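DNA alpha-glucosyltransferase (Enterobacteria phage T4, PDB 1XV5) is a glycosyltransferase of the GT-B fold, a two-domain protein built on a pair of Rossmann-like folds, and is modelled here with uridine-5'-diphosphate bound. Local coordinates at residues V73-N82 against I104-H115; V84-I94 against R123-T131. All blocks are in the same frame, centred on the assembly; numbering follows the deposited sequence.

Interaction 1 (V73-N82 against I104-H115); sequences VNDCDILIIN and IKPSIRVVVYQH
Ile-80 and Tyr-113 meet at an angle on one face of the two-stranded pairing: the CG2 branch of the isoleucine comes up to the edge of the ring, near its plane, 3.6 Å from CD2. With CG1 beside the backbone N (chi1 -58°), CG2 is left anti to that N and pointing at the ring. Val-111 follows on the same face. It lies alongside Ile-80, both pointing the same way, and its CG2 reaches back to Ile-78 CG2 at 3.8 Å. The Tyr-113 ring is further held by a stack with Phe-139, while its OH bonds Gln-395.

On the other face Leu-79 crosses Ile-104 at about a right angle, CD2 to CD1, 3.5 Å apart. Ile-81 CD1 touches Val-110 CG1 beside them. Ile-108, just ahead of its strand, packs its CD1 against Asn-74 CA and its CG2 against Cys-76 SG.

The backbones are joined by hydrogen bonds in the parallel-strand pattern. The straightest, from Val-111 N to Leu-79 O, spans 2.7 Å with 174° at the hydrogen; Ile-81 N answers to Val-111 O.

At the start of the pairing Asn-74 OD1 accepts from Lys-105 N at 2.7 Å, the donor tilted 34° from the carbonyl plane. A water joins Cys-76 O to Lys-105 NZ, and at the far end another links Ile-81 O to Tyr-113 O. Strand 3-8 continues the sheet beyond residues 78-82. Two neighbouring parallel strands joined through helix 91-103 make a beta-alpha-beta unit, as in the Rossmann-like domains of GT-B proteins.

Interaction 2 (V84-I94 against R123-T131); sequences VPATSVQEATI and RRNLGLEET
Pro-85 and Thr-87 bond through their backbones to Leu-126 and Arg-124, and the two hydrogen bonds flank the Ala-86/Asn-125 pair, making a single bridge. Leu-126 N gives its hydrogen to Pro-85 O at 2.9 Å, nearly in line with the carbonyl, while Thr-87 N reaches Arg-124 O at 3.1 Å from above the carbonyl plane, 48° out of it.

Apolar contact centres on Leu-126. Its CB meets Ile-94 CD1 at 3.6 Å, the two side chains crossing at about a right angle. CD1 lies against Thr-87 CA, and the Leu-126 and Val-89 side chains pass each other in opposite directions. With CG beside the backbone N (chi1 -73°), the leucine is laid over the type I turn of residues 86-89. The first loop follows strand 78-83; the second comes after strand 109-114 and short helix 119-122. Leading into helices 91-103 and 128-134, they are adjacent connections of a Rossmann-like domain.

Val-84, just before Pro-85, packs at the end of the bridge: CG2 sits against Asn-125 CB at 3.5 Å, and CG1 against Thr-131 OG1.

Polar bonding fixes that hydroxyl. Thr-131 OG1 donates to Gly-127 O at 2.6 Å, and Thr-131 N approaches the same oxygen from the opposite face of its plane. Tyr-97 also bonds OG1.

The four segments alternate along the chain: 73-82, 84-94, 104-115, then 123-131. Interaction 1 pairs strands 78-83 and 109-114 inside the seven-stranded parallel sheet, and interaction 2 joins the connections that come after those strands and the first turns of helices 91-103 and 128-134. Their centres are about 17 Å apart, yet they touch where helix 128-134 packs on the sheet: Thr-131 CG2 meets Val-112 CG2 at 3.5 Å and Ile-81 CD1 at 4.1 Å. Helix 91-103 starts in interaction 2 and connects the two strands of interaction 1. Neighbouring strands and the connections after them are thus joined twice within one domain; the Arg-124 side chain lies about 12 Å from the uridine-5'-diphosphate.

Interaction 1 (V73-N82 against I104-H115)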
loop_
_atom_site.group_PDB
_atom_site.type_symbol
_atom_site.label_atom_id
_atom_site.label_comp_id
_atom_site.label_asym_id
_atom_site.label_seq_id
_atom_site.Cartn_x
_atom_site.Cartn_y
_atom_site.Cartn_z
ATOM N N VAL A 73 -20.069 -12.584 8.532
ATOM C CA VAL A 73 -20.421 -11.354 7.830
ATOM C C VAL A 73 -21.759 -10.747 8.251
ATOM O O VAL A 73 -21.961 -9.542 8.109
ATOM C CB VAL A 73 -20.424 -11.565 6.300
ATOM C CG1 VAL A 73 -19.027 -11.942 5.829
ATOM C CG2 VAL A 73 -21.426 -12.645 5.918
ATOM N N ASN A 74 -22.670 -11.567 8.773
ATOM C CA ASN A 74 -23.969 -11.053 9.207
ATOM C C ASN A 74 -23.994 -10.642 10.671
ATOM O O ASN A 74 -25.039 -10.248 11.191
ATOM C CB ASN A 74 -25.076 -12.081 8.962
ATOM C CG ASN A 74 -25.505 -12.135 7.515
ATOM O OD1 ASN A 74 -25.547 -11.112 6.835
ATOM N ND2 ASN A 74 -25.844 -13.327 7.038
ATOM N N ASP A 75 -22.847 -10.734 11.335
ATOM C CA ASP A 75 -22.753 -10.366 12.742
ATOM C C ASP A 75 -22.124 -8.985 12.892
ATOM O O ASP A 75 -21.299 -8.763 13.776
ATOM C CB ASP A 75 -21.913 -11.392 13.507
ATOM C CG ASP A 75 -21.968 -11.182 15.010
ATOM O OD1 ASP A 75 -21.005 -11.572 15.704
ATOM O OD2 ASP A 75 -22.981 -10.636 15.500
ATOM N N CYS A 76 -22.516 -8.058 12.023
ATOM C CA CYS A 76 -21.984 -6.702 12.074
ATOM C C CYS A 76 -23.046 -5.694 11.662
ATOM O O CYS A 76 -24.146 -6.065 11.250
ATOM C CB CYS A 76 -20.780 -6.571 11.136
ATOM S SG CYS A 76 -21.185 -6.673 9.366
ATOM N N ASP A 77 -22.705 -4.416 11.784
ATOM C CA ASP A 77 -23.595 -3.329 11.393
ATOM C C ASP A 77 -23.071 -2.823 10.059
ATOM O O ASP A 77 -23.827 -2.380 9.197
ATOM C CB ASP A 77 -23.545 -2.200 12.422
ATOM C CG ASP A 77 -24.099 -2.614 13.765
ATOM O OD1 ASP A 77 -23.392 -2.439 14.781
ATOM O OD2 ASP A 77 -25.246 -3.111 13.799
ATOM N N ILE A 78 -21.755 -2.907 9.906
ATOM C CA ILE A 78 -21.088 -2.466 8.692
ATOM C C ILE A 78 -20.114 -3.543 8.230
ATOM O O ILE A 78 -19.267 -3.993 9.002
ATOM C CB ILE A 78 -20.305 -1.166 8.952
ATOM C CG1 ILE A 78 -21.265 -0.082 9.448
ATOM C CG2 ILE A 78 -19.584 -0.726 7.685
ATOM C CD1 ILE A 78 -20.585 1.215 9.839
ATOM N N LEU A 79 -20.251 -3.966 6.979
ATOM C CA LEU A 79 -19.363 -4.974 6.412
ATOM C C LEU A 79 -18.452 -4.278 5.411
ATOM O O LEU A 79 -18.926 -3.654 4.462
ATOM C CB LEU A 79 -20.162 -6.066 5.695
ATOM C CG LEU A 79 -19.312 -7.090 4.935
ATOM C CD1 LEU A 79 -18.446 -7.869 5.912
ATOM C CD2 LEU A 79 -20.222 -8.038 4.162
ATOM N N ILE A 80 -17.147 -4.384 5.629
ATOM C CA ILE A 80 -16.186 -3.755 4.741
ATOM C C ILE A 80 -15.448 -4.811 3.939
ATOM O O ILE A 80 -14.716 -5.627 4.492
ATOM C CB ILE A 80 -15.175 -2.909 5.535
ATOM C CG1 ILE A 80 -15.925 -1.856 6.357
ATOM C CG2 ILE A 80 -14.191 -2.237 4.577
ATOM C CD1 ILE A 80 -15.037 -1.017 7.250
ATOM N N ILE A 81 -15.657 -4.799 2.629
ATOM C CA ILE A 81 -15.013 -5.761 1.752
ATOM C C ILE A 81 -13.834 -5.097 1.048
ATOM O O ILE A 81 -14.014 -4.237 0.182
ATOM C CB ILE A 81 -16.012 -6.299 0.716
ATOM C CG1 ILE A 81 -17.232 -6.873 1.444
ATOM C CG2 ILE A 81 -15.351 -7.373 -0.136
ATOM C CD1 ILE A 81 -18.282 -7.476 0.525
ATOM N N ASN A 82 -12.628 -5.497 1.433
ATOM C CA ASN A 82 -11.419 -4.920 0.862
ATOM C C ASN A 82 -10.805 -5.695 -0.297
ATOM O O ASN A 82 -9.887 -5.207 -0.952
ATOM C CB ASN A 82 -10.375 -4.704 1.960
ATOM C CG ASN A 82 -10.748 -3.570 2.894
ATOM O OD1 ASN A 82 -11.208 -2.520 2.451
ATOM N ND2 ASN A 82 -10.538 -3.770 4.188
ATOM N N ILE A 104 -26.320 -11.626 2.554
ATOM C CA ILE A 104 -25.931 -10.716 3.627
ATOM C C ILE A 104 -27.213 -9.994 4.029
ATOM O O ILE A 104 -28.018 -9.650 3.168
ATOM C CB ILE A 104 -24.919 -9.660 3.135
ATOM C CG1 ILE A 104 -23.608 -10.338 2.737
ATOM C CG2 ILE A 104 -24.685 -8.620 4.221
ATOM C CD1 ILE A 104 -22.653 -9.425 1.992
ATOM N N LYS A 105 -27.409 -9.767 5.324
ATOM C CA LYS A 105 -28.613 -9.080 5.775
ATOM C C LYS A 105 -28.763 -7.747 5.048
ATOM O O LYS A 105 -27.821 -6.957 4.977
ATOM C CB LYS A 105 -28.573 -8.854 7.290
ATOM C CG LYS A 105 -28.539 -10.147 8.094
ATOM C CD LYS A 105 -28.950 -9.944 9.545
ATOM C CE LYS A 105 -27.958 -9.094 10.307
ATOM N NZ LYS A 105 -28.379 -8.931 11.725
ATOM N N PRO A 106 -29.952 -7.490 4.478
ATOM C CA PRO A 106 -30.221 -6.247 3.750
ATOM C C PRO A 106 -29.968 -4.981 4.562
ATOM O O PRO A 106 -29.624 -3.939 4.004
ATOM C CB PRO A 106 -31.690 -6.394 3.358
ATOM C CG PRO A 106 -31.824 -7.864 3.153
ATOM C CD PRO A 106 -31.084 -8.424 4.348
ATOM N N SER A 107 -30.134 -5.072 5.877
ATOM C CA SER A 107 -29.940 -3.917 6.749
ATOM C C SER A 107 -28.469 -3.570 6.968
ATOM O O SER A 107 -28.145 -2.457 7.377
ATOM C CB SER A 107 -30.610 -4.161 8.101
ATOM O OG SER A 107 -29.982 -5.224 8.796
ATOM N N ILE A 108 -27.582 -4.521 6.702
ATOM C CA ILE A 108 -26.154 -4.288 6.879
ATOM C C ILE A 108 -25.617 -3.357 5.796
ATOM O O ILE A 108 -25.900 -3.539 4.610
ATOM C CB ILE A 108 -25.370 -5.625 6.852
ATOM C CG1 ILE A 108 -25.676 -6.422 8.125
ATOM C CG2 ILE A 108 -23.877 -5.358 6.728
ATOM C CD1 ILE A 108 -25.043 -7.803 8.176
ATOM N N ARG A 109 -24.847 -2.353 6.206
ATOM C CA ARG A 109 -24.281 -1.411 5.250
ATOM C C ARG A 109 -22.975 -1.974 4.713
ATOM O O ARG A 109 -21.992 -2.093 5.441
ATOM C CB ARG A 109 -24.038 -0.049 5.912
ATOM C CG ARG A 109 -23.518 1.011 4.950
ATOM C CD ARG A 109 -23.682 2.419 5.503
ATOM N NE ARG A 109 -25.089 2.764 5.692
ATOM C CZ ARG A 109 -25.528 3.971 6.039
ATOM N NH1 ARG A 109 -24.670 4.963 6.237
ATOM N NH2 ARG A 109 -26.828 4.185 6.194
ATOM N N VAL A 110 -22.973 -2.326 3.434
ATOM C CA VAL A 110 -21.792 -2.895 2.806
ATOM C C VAL A 110 -20.916 -1.823 2.173
ATOM O O VAL A 110 -21.358 -1.074 1.305
ATOM C CB VAL A 110 -22.186 -3.923 1.729
ATOM C CG1 VAL A 110 -20.948 -4.435 1.017
ATOM C CG2 VAL A 110 -22.948 -5.075 2.374
ATOM N N VAL A 111 -19.669 -1.765 2.620
ATOM C CA VAL A 111 -18.719 -0.791 2.110
ATOM C C VAL A 111 -17.659 -1.510 1.284
ATOM O O VAL A 111 -17.025 -2.455 1.756
ATOM C CB VAL A 111 -18.032 -0.042 3.266
ATOM C CG1 VAL A 111 -17.087 1.012 2.712
ATOM C CG2 VAL A 111 -19.084 0.592 4.165
ATOM N N VAL A 112 -17.471 -1.067 0.049
ATOM C CA VAL A 112 -16.483 -1.692 -0.813
ATOM C C VAL A 112 -15.351 -0.741 -1.164
ATOM O O VAL A 112 -15.579 0.357 -1.674
ATOM C CB VAL A 112 -17.119 -2.197 -2.118
ATOM C CG1 VAL A 112 -16.047 -2.793 -3.015
ATOM C CG2 VAL A 112 -18.188 -3.236 -1.802
ATOM N N TYR A 113 -14.129 -1.172 -0.873
ATOM C CA TYR A 113 -12.939 -0.386 -1.170
ATOM C C TYR A 113 -12.184 -1.050 -2.313
ATOM O O TYR A 113 -11.874 -2.244 -2.245
ATOM C CB TYR A 113 -12.000 -0.337 0.040
ATOM C CG TYR A 113 -12.350 0.652 1.131
ATOM C CD1 TYR A 113 -11.802 1.938 1.135
ATOM C CD2 TYR A 113 -13.178 0.285 2.192
ATOM C CE1 TYR A 113 -12.062 2.830 2.181
ATOM C CE2 TYR A 113 -13.445 1.165 3.239
ATOM C CZ TYR A 113 -12.882 2.433 3.230
ATOM O OH TYR A 113 -13.114 3.289 4.279
ATOM N N GLN A 114 -11.902 -0.291 -3.366
ATOM C CA GLN A 114 -11.127 -0.827 -4.472
ATOM C C GLN A 114 -9.717 -0.314 -4.227
ATOM O O GLN A 114 -9.439 0.872 -4.400
ATOM C CB GLN A 114 -11.632 -0.325 -5.823
ATOM C CG GLN A 114 -10.775 -0.847 -6.961
ATOM C CD GLN A 114 -10.555 -2.344 -6.853
ATOM O OE1 GLN A 114 -11.496 -3.134 -6.980
ATOM N NE2 GLN A 114 -9.316 -2.743 -6.603
ATOM N N HIS A 115 -8.837 -1.221 -3.819
ATOM C CA HIS A 115 -7.461 -0.879 -3.484
ATOM C C HIS A 115 -6.443 -0.966 -4.609
ATOM O O HIS A 115 -5.297 -0.542 -4.439
ATOM C CB HIS A 115 -7.006 -1.763 -2.325
ATOM C CG HIS A 115 -7.740 -1.500 -1.049
ATOM N ND1 HIS A 115 -7.526 -0.369 -0.290
ATOM C CD2 HIS A 115 -8.709 -2.201 -0.416
ATOM C CE1 HIS A 115 -8.334 -0.385 0.755
ATOM N NE2 HIS A 115 -9.064 -1.486 0.701
HETATM O O HOH W 1 -26.774 -6.490 11.945
HETATM O O HOH W 2 -26.294 -1.369 9.539
HETATM O O HOH W 3 -12.841 -4.831 -2.665
HETATM O O HOH W 4 -9.414 -4.109 -3.534
#

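Interaction 2 (V84-I94 against R123-T131)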
loop_
_atom_site.group_PDB
_atom_site.type_symbol
_atom_site.label_atom_id
_atom_site.label_comp_id
_atom_site.label_asym_id
_atom_site.label_seq_id
_atom_site.Cartn_x
_atom_site.Cartn_y
_atom_site.Cartn_z
ATOM N N VAL A 84 -11.731 -9.299 -3.224
ATOM C CA VAL A 84 -12.613 -10.374 -3.670
ATOM C C VAL A 84 -11.769 -11.545 -4.175
ATOM O O VAL A 84 -10.572 -11.394 -4.415
ATOM C CB VAL A 84 -13.561 -9.887 -4.797
ATOM C CG1 VAL A 84 -14.358 -8.675 -4.316
ATOM C CG2 VAL A 84 -12.762 -9.544 -6.052
ATOM N N PRO A 85 -12.380 -12.730 -4.343
ATOM C CA PRO A 85 -11.649 -13.909 -4.820
ATOM C C PRO A 85 -10.859 -13.692 -6.112
ATOM O O PRO A 85 -11.295 -12.962 -7.001
ATOM C CB PRO A 85 -12.756 -14.949 -4.992
ATOM C CG PRO A 85 -13.742 -14.562 -3.931
ATOM C CD PRO A 85 -13.792 -13.061 -4.079
ATOM N N ALA A 86 -9.699 -14.335 -6.207
ATOM C CA ALA A 86 -8.848 -14.230 -7.388
ATOM C C ALA A 86 -9.357 -15.165 -8.483
ATOM O O ALA A 86 -10.083 -16.120 -8.206
ATOM C CB ALA A 86 -7.410 -14.579 -7.029
ATOM N N THR A 87 -8.966 -14.892 -9.723
ATOM C CA THR A 87 -9.400 -15.700 -10.859
ATOM C C THR A 87 -8.924 -17.153 -10.829
ATOM O O THR A 87 -9.360 -17.962 -11.647
ATOM C CB THR A 87 -8.936 -15.074 -12.189
ATOM O OG1 THR A 87 -7.519 -14.876 -12.154
ATOM C CG2 THR A 87 -9.627 -13.740 -12.423
ATOM N N SER A 88 -8.049 -17.490 -9.886
ATOM C CA SER A 88 -7.523 -18.852 -9.805
ATOM C C SER A 88 -8.216 -19.772 -8.800
ATOM O O SER A 88 -7.841 -20.938 -8.665
ATOM C CB SER A 88 -6.025 -18.809 -9.493
ATOM O OG SER A 88 -5.781 -18.181 -8.246
ATOM N N VAL A 89 -9.221 -19.267 -8.095
ATOM C CA VAL A 89 -9.918 -20.088 -7.112
ATOM C C VAL A 89 -10.860 -21.092 -7.774
ATOM O O VAL A 89 -11.298 -20.894 -8.906
ATOM C CB VAL A 89 -10.743 -19.224 -6.137
ATOM C CG1 VAL A 89 -9.833 -18.231 -5.429
ATOM C CG2 VAL A 89 -11.850 -18.504 -6.889
ATOM N N GLN A 90 -11.164 -22.172 -7.062
ATOM C CA GLN A 90 -12.066 -23.189 -7.583
ATOM C C GLN A 90 -13.494 -22.659 -7.550
ATOM O O GLN A 90 -13.815 -21.767 -6.764
ATOM C CB GLN A 90 -11.972 -24.473 -6.754
ATOM C CG GLN A 90 -10.641 -25.198 -6.864
ATOM C CD GLN A 90 -10.658 -26.554 -6.178
ATOM O OE1 GLN A 90 -11.451 -27.431 -6.530
ATOM N NE2 GLN A 90 -9.784 -26.733 -5.193
ATOM N N GLU A 91 -14.348 -23.218 -8.401
ATOM C CA GLU A 91 -15.742 -22.800 -8.491
ATOM C C GLU A 91 -16.459 -22.646 -7.154
ATOM O O GLU A 91 -17.181 -21.673 -6.944
ATOM C CB GLU A 91 -16.524 -23.777 -9.375
ATOM C CG GLU A 91 -16.140 -23.713 -10.843
ATOM C CD GLU A 91 -16.339 -22.327 -11.430
ATOM O OE1 GLU A 91 -17.487 -21.830 -11.406
ATOM O OE2 GLU A 91 -15.350 -21.734 -11.914
ATOM N N ALA A 92 -16.266 -23.603 -6.254
ATOM C CA ALA A 92 -16.916 -23.557 -4.950
ATOM C C ALA A 92 -16.586 -22.267 -4.201
ATOM O O ALA A 92 -17.442 -21.686 -3.533
ATOM C CB ALA A 92 -16.504 -24.764 -4.119
ATOM N N THR A 93 -15.342 -21.823 -4.316
ATOM C CA THR A 93 -14.910 -20.607 -3.641
ATOM C C THR A 93 -15.677 -19.380 -4.120
ATOM O O THR A 93 -16.282 -18.668 -3.320
ATOM C CB THR A 93 -13.404 -20.374 -3.850
ATOM O OG1 THR A 93 -12.671 -21.426 -3.211
ATOM C CG2 THR A 93 -12.980 -19.029 -3.265
ATOM N N ILE A 94 -15.655 -19.139 -5.427
ATOM C CA ILE A 94 -16.345 -17.988 -5.996
ATOM C C ILE A 94 -17.865 -18.121 -5.906
ATOM O O ILE A 94 -18.566 -17.138 -5.673
ATOM C CB ILE A 94 -15.930 -17.769 -7.471
ATOM C CG1 ILE A 94 -16.675 -16.564 -8.052
ATOM C CG2 ILE A 94 -16.210 -19.021 -8.286
ATOM C CD1 ILE A 94 -16.420 -15.265 -7.307
ATOM N N ARG A 123 -8.920 -6.940 -13.350
ATOM C CA ARG A 123 -9.576 -8.059 -14.021
ATOM C C ARG A 123 -9.170 -9.418 -13.458
ATOM O O ARG A 123 -9.756 -10.441 -13.814
ATOM C CB ARG A 123 -9.316 -8.018 -15.531
ATOM C CG ARG A 123 -10.005 -6.859 -16.233
ATOM C CD ARG A 123 -10.227 -7.143 -17.713
ATOM N NE ARG A 123 -10.977 -6.068 -18.359
ATOM C CZ ARG A 123 -10.421 -5.052 -19.011
ATOM N NH1 ARG A 123 -11.186 -4.118 -19.559
ATOM N NH2 ARG A 123 -9.101 -4.978 -19.134
ATOM N N ARG A 124 -8.169 -9.431 -12.584
ATOM C CA ARG A 124 -7.725 -10.676 -11.965
ATOM C C ARG A 124 -8.662 -11.004 -10.806
ATOM O O ARG A 124 -8.356 -11.847 -9.963
ATOM C CB ARG A 124 -6.296 -10.545 -11.435
ATOM C CG ARG A 124 -5.223 -10.421 -12.498
ATOM C CD ARG A 124 -3.848 -10.342 -11.847
ATOM N NE ARG A 124 -2.759 -10.281 -12.818
ATOM C CZ ARG A 124 -2.512 -11.220 -13.725
ATOM N NH1 ARG A 124 -1.497 -11.079 -14.566
ATOM N NH2 ARG A 124 -3.281 -12.297 -13.796
ATOM N N ASN A 125 -9.804 -10.323 -10.774
ATOM C CA ASN A 125 -10.800 -10.518 -9.726
ATOM C C ASN A 125 -12.012 -11.282 -10.234
ATOM O O ASN A 125 -12.298 -11.292 -11.429
ATOM C CB ASN A 125 -11.295 -9.169 -9.198
ATOM C CG ASN A 125 -10.235 -8.410 -8.441
ATOM O OD1 ASN A 125 -9.904 -7.276 -8.785
ATOM N ND2 ASN A 125 -9.705 -9.024 -7.394
ATOM N N LEU A 126 -12.724 -11.913 -9.307
ATOM C CA LEU A 126 -13.942 -12.645 -9.626
ATOM C C LEU A 126 -15.023 -12.139 -8.683
ATOM O O LEU A 126 -14.786 -11.996 -7.482
ATOM C CB LEU A 126 -13.753 -14.152 -9.425
ATOM C CG LEU A 126 -12.904 -14.918 -10.444
ATOM C CD1 LEU A 126 -12.834 -16.385 -10.044
ATOM C CD2 LEU A 126 -13.509 -14.779 -11.831
ATOM N N GLY A 127 -16.200 -11.852 -9.229
ATOM C CA GLY A 127 -17.296 -11.375 -8.408
ATOM C C GLY A 127 -17.206 -9.922 -7.976
ATOM O O GLY A 127 -17.914 -9.503 -7.061
ATOM N N LEU A 128 -16.344 -9.144 -8.620
ATOM C CA LEU A 128 -16.213 -7.735 -8.261
ATOM C C LEU A 128 -17.480 -6.966 -8.633
ATOM O O LEU A 128 -17.922 -6.084 -7.896
ATOM C CB LEU A 128 -15.008 -7.106 -8.965
ATOM C CG LEU A 128 -14.740 -5.641 -8.598
ATOM C CD1 LEU A 128 -14.580 -5.509 -7.088
ATOM C CD2 LEU A 128 -13.490 -5.156 -9.313
ATOM N N GLU A 129 -18.064 -7.305 -9.780
ATOM C CA GLU A 129 -19.281 -6.640 -10.230
ATOM C C GLU A 129 -20.411 -6.849 -9.232
ATOM O O GLU A 129 -21.108 -5.904 -8.868
ATOM C CB GLU A 129 -19.713 -7.160 -11.608
ATOM C CG GLU A 129 -20.978 -6.488 -12.129
ATOM C CD GLU A 129 -21.403 -6.971 -13.508
ATOM O OE1 GLU A 129 -22.395 -6.429 -14.038
ATOM O OE2 GLU A 129 -20.752 -7.883 -14.061
ATOM N N GLU A 130 -20.587 -8.091 -8.790
ATOM C CA GLU A 130 -21.637 -8.416 -7.832
ATOM C C GLU A 130 -21.386 -7.712 -6.507
ATOM O O GLU A 130 -22.319 -7.312 -5.813
ATOM C CB GLU A 130 -21.712 -9.929 -7.611
ATOM C CG GLU A 130 -22.258 -10.699 -8.805
ATOM C CD GLU A 130 -21.186 -11.130 -9.788
ATOM O OE1 GLU A 130 -20.163 -10.427 -9.923
ATOM O OE2 GLU A 130 -21.379 -12.176 -10.439
ATOM N N THR A 131 -20.114 -7.563 -6.166
ATOM C CA THR A 131 -19.730 -6.904 -4.929
ATOM C C THR A 131 -20.100 -5.427 -5.012
ATOM O O THR A 131 -20.657 -4.855 -4.069
ATOM C CB THR A 131 -18.213 -7.037 -4.692
ATOM O OG1 THR A 131 -17.856 -8.425 -4.672
ATOM C CG2 THR A 131 -17.818 -6.393 -3.369
#